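Local coordinates for mbGIPC protein (Monosiga brevicollis, PDB 6X1X), which probably binds short peptide motifs of partner proteins through this PDZ domain, which belongs to a GIPC-family signalling protein, at residues 14-19 / 76-81. Residues are numbered along the deposited sequence; the frame is centred on the assembly and turned at random. Where two conformers were deposited one is given.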
loop_
_atom_site.group_PDB
_atom_site.type_symbol
_atom_site.label_atom_id
_atom_site.label_comp_id
_atom_site.label_asym_id
_atom_site.label_seq_id
_atom_site.Cartn_x
_atom_site.Cartn_y
_atom_site.Cartn_z
ATOM N N ASP A 14 5.461 -5.321 -12.532
ATOM C CA ASP A 14 6.187 -5.590 -13.771
ATOM C C ASP A 14 7.690 -5.704 -13.582
ATOM O O ASP A 14 8.390 -6.072 -14.535
ATOM C CB ASP A 14 5.881 -4.525 -14.832
ATOM C CG ASP A 14 6.412 -3.154 -14.460
ATOM O OD1 ASP A 14 7.639 -2.953 -14.521
ATOM O OD2 ASP A 14 5.609 -2.259 -14.132
ATOM N N GLY A 15 8.199 -5.388 -12.401
ATOM C CA GLY A 15 9.603 -5.500 -12.090
ATOM C C GLY A 15 9.746 -5.784 -10.614
ATOM O O GLY A 15 8.761 -5.901 -9.885
ATOM N N PRO A 16 10.988 -5.889 -10.139
ATOM C CA PRO A 16 11.221 -6.364 -8.769
ATOM C C PRO A 16 10.902 -5.351 -7.687
ATOM O O PRO A 16 10.881 -5.732 -6.509
ATOM C CB PRO A 16 12.720 -6.702 -8.773
ATOM C CG PRO A 16 13.294 -5.815 -9.817
ATOM C CD PRO A 16 12.246 -5.766 -10.896
ATOM N N ALA A 17 10.666 -4.085 -8.027
ATOM C CA ALA A 17 10.492 -3.032 -7.033
ATOM C C ALA A 17 9.233 -2.231 -7.332
ATOM O O ALA A 17 9.042 -1.753 -8.459
ATOM C CB ALA A 17 11.699 -2.091 -7.029
ATOM N N LEU A 18 8.398 -2.048 -6.321
ATOM C CA LEU A 18 7.161 -1.298 -6.490
ATOM C C LEU A 18 7.325 0.190 -6.252
ATOM O O LEU A 18 6.477 0.964 -6.710
ATOM C CB LEU A 18 6.096 -1.818 -5.524
ATOM C CG LEU A 18 5.633 -3.245 -5.799
ATOM C CD1 LEU A 18 4.861 -3.775 -4.603
ATOM C CD2 LEU A 18 4.771 -3.306 -7.052
ATOM N N GLY A 19 8.367 0.608 -5.537
ATOM C CA GLY A 19 8.547 2.002 -5.177
ATOM C C GLY A 19 7.974 2.404 -3.836
ATOM O O GLY A 19 7.923 3.606 -3.541
ATOM N N ILE A 76 5.450 -11.517 -4.194
ATOM C CA ILE A 76 4.630 -11.554 -5.407
ATOM C C ILE A 76 5.533 -11.735 -6.619
ATOM O O ILE A 76 6.471 -10.951 -6.810
ATOM C CB ILE A 76 3.785 -10.282 -5.548
ATOM C CG1 ILE A 76 2.776 -10.191 -4.399
ATOM C CG2 ILE A 76 3.097 -10.247 -6.915
ATOM C CD1 ILE A 76 2.083 -8.863 -4.291
ATOM N N PRO A 77 5.310 -12.750 -7.452
ATOM C CA PRO A 77 6.198 -12.954 -8.599
ATOM C C PRO A 77 6.093 -11.814 -9.600
ATOM O O PRO A 77 5.019 -11.258 -9.838
ATOM C CB PRO A 77 5.707 -14.275 -9.204
ATOM C CG PRO A 77 5.024 -14.980 -8.066
ATOM C CD PRO A 77 4.379 -13.878 -7.270
ATOM N N ILE A 78 7.237 -11.469 -10.190
ATOM C CA ILE A 78 7.255 -10.462 -11.236
ATOM C C ILE A 78 6.365 -10.919 -12.382
ATOM O O ILE A 78 6.381 -12.091 -12.787
ATOM C CB ILE A 78 8.705 -10.210 -11.679
ATOM C CG1 ILE A 78 9.498 -9.584 -10.531
ATOM C CG2 ILE A 78 8.740 -9.322 -12.912
ATOM C CD1 ILE A 78 10.979 -9.532 -10.784
ATOM N N GLY A 79 5.563 -9.989 -12.894
ATOM C CA GLY A 79 4.598 -10.268 -13.931
ATOM C C GLY A 79 3.203 -10.525 -13.416
ATOM O O GLY A 79 2.256 -10.554 -14.215
ATOM N N SER A 80 3.047 -10.696 -12.111
ATOM C CA SER A 80 1.747 -10.970 -11.527
ATOM C C SER A 80 0.984 -9.685 -11.271
ATOM O O SER A 80 1.561 -8.663 -10.899
ATOM C CB SER A 80 1.924 -11.661 -10.176
ATOM O OG SER A 80 2.655 -12.862 -10.295
ATOM N N GLU A 81 -0.323 -9.755 -11.450
ATOM C CA GLU A 81 -1.205 -8.737 -10.909
ATOM C C GLU A 81 -1.453 -9.033 -9.438
ATOM O O GLU A 81 -1.386 -10.184 -8.993
ATOM C CB GLU A 81 -2.545 -8.751 -11.645
ATOM C CG GLU A 81 -2.438 -8.549 -13.146
ATOM C CD GLU A 81 -3.783 -8.618 -13.844
ATOM O OE1 GLU A 81 -4.815 -8.414 -13.172
ATOM O OE2 GLU A 81 -3.806 -8.884 -15.066
#
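Ile78 meets Asp14, Gly15 and Pro16 where two surface loops of a PDZ domain run side by side, an instructive case of a beta turn presenting a single side chain to a neighbouring loop. One loop links strand 6-12 to strand 20-23 and leads into Ala17-Leu18-Gly19, consistent with the start of the carboxylate-binding loop of PDZ domains. The other connects helix 66-75 to strand 81-87 through a type II beta turn, Pro77 to Ser80.

Ile76, at the helix-proximal end, packs inward on Phe82, which Leu18 also touches, while Ile76 O accepts a hydrogen bond from Lys13 NZ. Pro77 then opens the turn.

Ile78, its second residue, carries the contact. All three carbons beyond CB are used, each on a successive residue of the facing loop. CG2 stands against Asp14 O, 3.6 Å away, and CG1 lies 3.8 Å from Gly15 C. With CG1 anti to the carbonyl carbon (chi1 -66°) and the chain extended beyond it, CD1 reaches over one face of the Pro16 ring, nearer its N and CA than its CG; it is 3.7 Å from Pro16 N and 3.9 Å from Pro16 CB. The contact is thus van der Waals packing of a methyl-rich side chain on backbone and proline ring, with no hydrogen bond between residues 14-19 and 76-81.

Gly79 occupies the third turn position with a positive phi of 96°, and its CA comes to 4.9 Å from that of Asp14. Backbone hydrogen bonds of Gly79 and Ser80 with Lys13 tie the turn to the residue just before Asp14 in the facing loop.

Ser80 closes the turn twice on one acceptor: its N lies 3.1 Å from Pro77 O, and its OG donates to Pro77 O at 2.9 Å from the same face, 39° out of the carbonyl plane.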